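Local coordinates for protein similar to phosphinothricin acetyltransferase (Bacillus subtilis, PDB 1VHS) that probably transfers the acetyl group of acetyl-CoA to the amino group of phosphinothricin, a GNAT-family reaction that inactivates this herbicide and antibiotic, at residues A[15-20]-A[39-44]; A[46-51]-A[69-74]. All blocks are in the same frame, centred on the assembly; numbering follows the deposited sequence.

Interaction 1 of 2, residues A[15-20]-A[39-44]; sequences AVVAIY and EDRMEW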
loop_
_atom_site.group_PDB
_atom_site.type_symbol
_atom_site.label_atom_id
_atom_site.label_comp_id
_atom_site.label_asym_id
_atom_site.label_seq_id
_atom_site.Cartn_x
_atom_site.Cartn_y
_atom_site.Cartn_z
ATOM N N ALA A 15 -7.591 13.177 3.541
ATOM C CA ALA A 15 -6.574 13.187 2.494
ATOM C C ALA A 15 -6.200 11.768 2.055
ATOM O O ALA A 15 -5.925 11.528 0.882
ATOM C CB ALA A 15 -5.335 13.918 2.985
ATOM N N VAL A 16 -6.183 10.839 3.007
ATOM C CA VAL A 16 -5.838 9.446 2.724
ATOM C C VAL A 16 -6.875 8.840 1.783
ATOM O O VAL A 16 -6.524 8.166 0.814
ATOM C CB VAL A 16 -5.757 8.617 4.037
ATOM C CG1 VAL A 16 -5.649 7.129 3.728
ATOM C CG2 VAL A 16 -4.546 9.058 4.853
ATOM N N VAL A 17 -8.152 9.091 2.064
ATOM C CA VAL A 17 -9.225 8.576 1.221
ATOM C C VAL A 17 -9.211 9.263 -0.139
ATOM O O VAL A 17 -9.447 8.632 -1.170
ATOM C CB VAL A 17 -10.604 8.787 1.885
ATOM C CG1 VAL A 17 -11.720 8.431 0.906
ATOM C CG2 VAL A 17 -10.704 7.928 3.127
ATOM N N ALA A 18 -8.936 10.563 -0.141
ATOM C CA ALA A 18 -8.883 11.319 -1.384
ATOM C C ALA A 18 -7.810 10.739 -2.306
ATOM O O ALA A 18 -8.039 10.569 -3.505
ATOM C CB ALA A 18 -8.590 12.786 -1.092
ATOM N N ILE A 19 -6.640 10.437 -1.745
ATOM C CA ILE A 19 -5.547 9.867 -2.527
ATOM C C ILE A 19 -5.991 8.507 -3.061
ATOM O O ILE A 19 -5.762 8.174 -4.224
ATOM C CB ILE A 19 -4.272 9.700 -1.668
ATOM C CG1 ILE A 19 -3.671 11.081 -1.384
ATOM C CG2 ILE A 19 -3.263 8.777 -2.374
ATOM C CD1 ILE A 19 -2.474 11.061 -0.463
ATOM N N TYR A 20 -6.633 7.732 -2.198
ATOM C CA TYR A 20 -7.136 6.418 -2.571
ATOM C C TYR A 20 -8.077 6.560 -3.771
ATOM O O TYR A 20 -7.938 5.855 -4.769
ATOM C CB TYR A 20 -7.885 5.811 -1.389
ATOM C CG TYR A 20 -8.444 4.435 -1.648
ATOM C CD1 TYR A 20 -7.623 3.307 -1.601
ATOM C CD2 TYR A 20 -9.797 4.256 -1.928
ATOM C CE1 TYR A 20 -8.138 2.035 -1.820
ATOM C CE2 TYR A 20 -10.326 2.989 -2.152
ATOM C CZ TYR A 20 -9.489 1.885 -2.096
ATOM O OH TYR A 20 -10.004 0.633 -2.319
ATOM N N GLU A 39 -16.134 7.699 5.912
ATOM C CA GLU A 39 -16.895 6.882 6.845
ATOM C C GLU A 39 -16.762 5.399 6.505
ATOM O O GLU A 39 -16.721 4.553 7.398
ATOM C CB GLU A 39 -18.365 7.300 6.823
ATOM N N ASP A 40 -16.689 5.088 5.214
ATOM C CA ASP A 40 -16.561 3.699 4.781
ATOM C C ASP A 40 -15.187 3.126 5.114
ATOM O O ASP A 40 -14.984 1.915 5.040
ATOM C CB ASP A 40 -16.779 3.571 3.268
ATOM C CG ASP A 40 -18.118 4.112 2.813
ATOM O OD1 ASP A 40 -19.143 3.812 3.462
ATOM O OD2 ASP A 40 -18.144 4.829 1.790
ATOM N N ARG A 41 -14.247 3.993 5.482
ATOM C CA ARG A 41 -12.890 3.552 5.791
ATOM C C ARG A 41 -12.438 3.864 7.216
ATOM O O ARG A 41 -11.285 3.623 7.571
ATOM C CB ARG A 41 -11.911 4.180 4.794
ATOM C CG ARG A 41 -12.200 3.829 3.344
ATOM C CD ARG A 41 -11.786 2.402 3.005
ATOM N NE ARG A 41 -10.337 2.280 2.854
ATOM C CZ ARG A 41 -9.710 1.167 2.487
ATOM N NH1 ARG A 41 -10.399 0.063 2.232
ATOM N NH2 ARG A 41 -8.389 1.160 2.361
HETATM N N MSE A 42 -13.345 4.392 8.032
HETATM C CA MSE A 42 -13.007 4.730 9.410
HETATM C C MSE A 42 -12.513 3.517 10.191
HETATM O O MSE A 42 -11.594 3.626 11.001
HETATM C CB MSE A 42 -14.219 5.340 10.120
HETATM C CG MSE A 42 -13.951 5.745 11.563
HETATM SE SE MSE A 42 -12.465 6.973 11.738
HETATM C CE MSE A 42 -12.163 6.816 13.639
ATOM N N GLU A 43 -13.127 2.361 9.947
ATOM C CA GLU A 43 -12.733 1.132 10.632
ATOM C C GLU A 43 -11.303 0.751 10.268
ATOM O O GLU A 43 -10.461 0.543 11.138
ATOM C CB GLU A 43 -13.678 -0.015 10.259
ATOM C CG GLU A 43 -15.078 0.128 10.827
ATOM C CD GLU A 43 -15.103 0.083 12.344
ATOM O OE1 GLU A 43 -16.202 0.213 12.926
ATOM O OE2 GLU A 43 -14.027 -0.085 12.959
ATOM N N TRP A 44 -11.045 0.658 8.970
ATOM C CA TRP A 44 -9.726 0.315 8.461
ATOM C C TRP A 44 -8.682 1.267 9.031
ATOM O O TRP A 44 -7.616 0.848 9.488
ATOM C CB TRP A 44 -9.734 0.408 6.935
ATOM C CG TRP A 44 -8.378 0.387 6.313
ATOM C CD1 TRP A 44 -7.584 -0.703 6.099
ATOM C CD2 TRP A 44 -7.648 1.520 5.833
ATOM N NE1 TRP A 44 -6.401 -0.318 5.511
ATOM C CE2 TRP A 44 -6.414 1.043 5.338
ATOM C CE3 TRP A 44 -7.916 2.895 5.772
ATOM C CZ2 TRP A 44 -5.448 1.891 4.789
ATOM C CZ3 TRP A 44 -6.953 3.741 5.226
ATOM C CH2 TRP A 44 -5.734 3.234 4.743
#

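Interaction 2 of 2, residues A[46-51]-A[69-74]; sequences SGHTES and SFETFY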
loop_
_atom_site.group_PDB
_atom_site.type_symbol
_atom_site.label_atom_id
_atom_site.label_comp_id
_atom_site.label_asym_id
_atom_site.label_seq_id
_atom_site.Cartn_x
_atom_site.Cartn_y
_atom_site.Cartn_z
ATOM N N SER A 46 -8.734 3.279 11.821
ATOM C CA SER A 46 -8.503 3.073 13.248
ATOM C C SER A 46 -7.966 1.677 13.541
ATOM O O SER A 46 -7.508 1.401 14.648
ATOM C CB SER A 46 -9.801 3.301 14.031
ATOM O OG SER A 46 -10.243 4.640 13.896
ATOM N N GLY A 47 -8.019 0.804 12.543
ATOM C CA GLY A 47 -7.536 -0.554 12.723
ATOM C C GLY A 47 -6.023 -0.675 12.810
ATOM O O GLY A 47 -5.508 -1.731 13.171
ATOM N N HIS A 48 -5.301 0.390 12.476
ATOM C CA HIS A 48 -3.847 0.340 12.545
ATOM C C HIS A 48 -3.367 0.412 13.985
ATOM O O HIS A 48 -4.048 0.962 14.851
ATOM C CB HIS A 48 -3.223 1.467 11.721
ATOM C CG HIS A 48 -3.447 1.322 10.250
ATOM N ND1 HIS A 48 -4.619 1.710 9.636
ATOM C CD2 HIS A 48 -2.677 0.774 9.281
ATOM C CE1 HIS A 48 -4.561 1.404 8.351
ATOM N NE2 HIS A 48 -3.394 0.836 8.110
ATOM N N THR A 49 -2.192 -0.151 14.236
ATOM C CA THR A 49 -1.625 -0.180 15.576
ATOM C C THR A 49 -0.206 0.348 15.586
ATOM O O THR A 49 0.330 0.758 14.555
ATOM C CB THR A 49 -1.593 -1.610 16.126
ATOM O OG1 THR A 49 -0.777 -2.424 15.274
ATOM C CG2 THR A 49 -2.997 -2.192 16.177
ATOM N N GLU A 50 0.405 0.321 16.767
ATOM C CA GLU A 50 1.769 0.791 16.934
ATOM C C GLU A 50 2.755 -0.074 16.154
ATOM O O GLU A 50 3.785 0.416 15.696
ATOM C CB GLU A 50 2.139 0.798 18.418
ATOM C CG GLU A 50 3.508 1.381 18.708
ATOM C CD GLU A 50 3.749 1.580 20.190
ATOM O OE1 GLU A 50 2.921 2.260 20.833
ATOM O OE2 GLU A 50 4.764 1.066 20.708
ATOM N N SER A 51 2.436 -1.357 16.004
ATOM C CA SER A 51 3.302 -2.283 15.275
ATOM C C SER A 51 2.923 -2.413 13.796
ATOM O O SER A 51 3.735 -2.844 12.981
ATOM C CB SER A 51 3.276 -3.670 15.933
ATOM O OG SER A 51 2.009 -4.288 15.790
ATOM N N SER A 69 0.708 1.848 4.279
ATOM C CA SER A 69 -0.047 1.141 5.298
ATOM C C SER A 69 0.508 -0.255 5.522
ATOM O O SER A 69 0.768 -0.976 4.560
ATOM C CB SER A 69 -1.519 1.034 4.866
ATOM O OG SER A 69 -2.242 0.124 5.680
ATOM N N PHE A 70 0.718 -0.621 6.787
ATOM C CA PHE A 70 1.168 -1.969 7.117
ATOM C C PHE A 70 -0.078 -2.632 7.695
ATOM O O PHE A 70 -0.744 -2.068 8.562
ATOM C CB PHE A 70 2.284 -1.967 8.160
ATOM C CG PHE A 70 3.605 -1.498 7.627
ATOM C CD1 PHE A 70 3.968 -0.158 7.705
ATOM C CD2 PHE A 70 4.472 -2.395 7.013
ATOM C CE1 PHE A 70 5.181 0.286 7.172
ATOM C CE2 PHE A 70 5.689 -1.965 6.475
ATOM C CZ PHE A 70 6.043 -0.621 6.556
ATOM N N GLU A 71 -0.410 -3.815 7.201
ATOM C CA GLU A 71 -1.601 -4.503 7.680
ATOM C C GLU A 71 -1.311 -5.950 8.007
ATOM O O GLU A 71 -0.385 -6.546 7.457
ATOM C CB GLU A 71 -2.704 -4.398 6.629
ATOM C CG GLU A 71 -3.210 -2.971 6.445
ATOM C CD GLU A 71 -4.047 -2.794 5.199
ATOM O OE1 GLU A 71 -4.962 -3.616 4.973
ATOM O OE2 GLU A 71 -3.796 -1.825 4.449
ATOM N N THR A 72 -2.095 -6.508 8.924
ATOM C CA THR A 72 -1.923 -7.899 9.322
ATOM C C THR A 72 -2.316 -8.800 8.167
ATOM O O THR A 72 -3.154 -8.432 7.339
ATOM C CB THR A 72 -2.817 -8.253 10.523
ATOM O OG1 THR A 72 -4.192 -8.081 10.159
ATOM C CG2 THR A 72 -2.499 -7.363 11.702
ATOM N N PHE A 73 -1.707 -9.978 8.101
ATOM C CA PHE A 73 -2.037 -10.926 7.045
ATOM C C PHE A 73 -3.247 -11.722 7.512
ATOM O O PHE A 73 -4.251 -11.824 6.807
ATOM C CB PHE A 73 -0.868 -11.877 6.783
ATOM C CG PHE A 73 -1.207 -12.999 5.844
ATOM C CD1 PHE A 73 -1.513 -12.742 4.513
ATOM C CD2 PHE A 73 -1.253 -14.313 6.302
ATOM C CE1 PHE A 73 -1.862 -13.782 3.647
ATOM C CE2 PHE A 73 -1.599 -15.358 5.449
ATOM C CZ PHE A 73 -1.905 -15.092 4.118
ATOM N N TYR A 74 -3.136 -12.281 8.712
ATOM C CA TYR A 74 -4.214 -13.062 9.302
ATOM C C TYR A 74 -4.200 -12.870 10.814
ATOM O O TYR A 74 -3.150 -12.989 11.453
ATOM C CB TYR A 74 -4.042 -14.547 8.970
ATOM C CG TYR A 74 -5.255 -15.388 9.310
ATOM C CD1 TYR A 74 -6.456 -15.222 8.622
ATOM C CD2 TYR A 74 -5.206 -16.337 10.330
ATOM C CE1 TYR A 74 -7.581 -15.981 8.940
ATOM C CE2 TYR A 74 -6.325 -17.102 10.658
ATOM C CZ TYR A 74 -7.509 -16.917 9.958
ATOM O OH TYR A 74 -8.620 -17.664 10.279
#

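Interaction 1 of 2, residues A[15-20]-A[39-44]
R41 carries its charge across to Y20 and sets it over the face of the phenol ring, a cation-pi contact in which R41 CZ stands 4.8 Å from the ring centroid and 19° off the ring normal. The closest atoms of this pair are R41 NH2 and Y20 CE1, at 4.3 Å. No hydrogen bond crosses between the two segments. The arginine is also held from its own side of the contact: its NH2 lies 3.5 Å above the ring plane of W44, over the centre of the indole. The chain of R41 folds back at each of its first three torsions, which brings the guanidinium over that ring.

In the GNAT fold the first helices follow the first strand and pack against the sheet, and this contact joins two of them, helix 13-24 and the start of helix 42-46. The phenol hydroxyl of Y20 is hydrogen-bonded to D32 and T30, while its ring meets that of Y88, a residue of the predicted acetyl-CoA site.

The remaining contacts are apolar. V16 CG1 meets the edge of the indole near its plane, 3.9 Å from W44 CZ3. With CG of W44 anti to the backbone N (chi1 167°), the six-membered ring reaches the helix. V17 CG2 rests 4.3 Å from R41 CB, and the short branch of a valine suits this packing on the aliphatic base of the arginine.

Interaction 2 of 2, residues A[46-51]-A[69-74]
H48 donates a hydrogen bond to the hydroxyl of S69, its NE2 lying 2.8 Å from S69 OG. The bond is nearly straight, with an N-H...O angle of 168°, and the oxygen sits only 6° out of the imidazole plane, at the edge of the ring. Serine suits this place because one small hydroxyl can accept and donate at once: S69 OG donates in turn to E71 OE2, 2.8 Å away, meeting the anti side of the carboxylate. OG of S69 is anti to the backbone N (chi1 168°), an orientation that lets the hydroxyl serve both partners. The other ring nitrogen, H48 ND1, bonds to the carbonyl of F45, so both nitrogens of the imidazole are engaged and its rotation is fixed.

Van der Waals contacts fill in around the bond. H48 CD2 approaches the carbonyl O of F70 at 3.5 Å, and H48 NE2 comes within 4.2 Å of E71 CG. The loop after helix 42-46 is thereby fastened to strand 64-72 of the central GNAT sheet, where F70 packs against helix 98-109.

Because NE2 donates to S69 and a carbonyl oxygen can only accept from ND1, both nitrogens probably carry protons; the E71 carboxylate, 4.5 Å from H48 NE2 to E71 OE2, would probably stabilise the resulting positive charge.

Overall arrangement
From the N terminus the chain passes through strand 4-7 into helix 13-24, and interaction 1 closes the first loop by bringing 39-44 back to that helix. Interaction 2 opens only afterwards: the chain leaves helix 42-46, runs out through strand 54-58, and returns on strand 64-72, whose end meets the loop 46-51. The two loops are therefore in series, neither nested nor crossed, with centres 15 Å apart. They nevertheless touch, since W44 of interaction 1 packs on S69 of interaction 2 and probably donates a hydrogen bond from NE1 to OE2 of E71. Together they tie helix 13-24, helix 42-46 and its following loop to the central sheet.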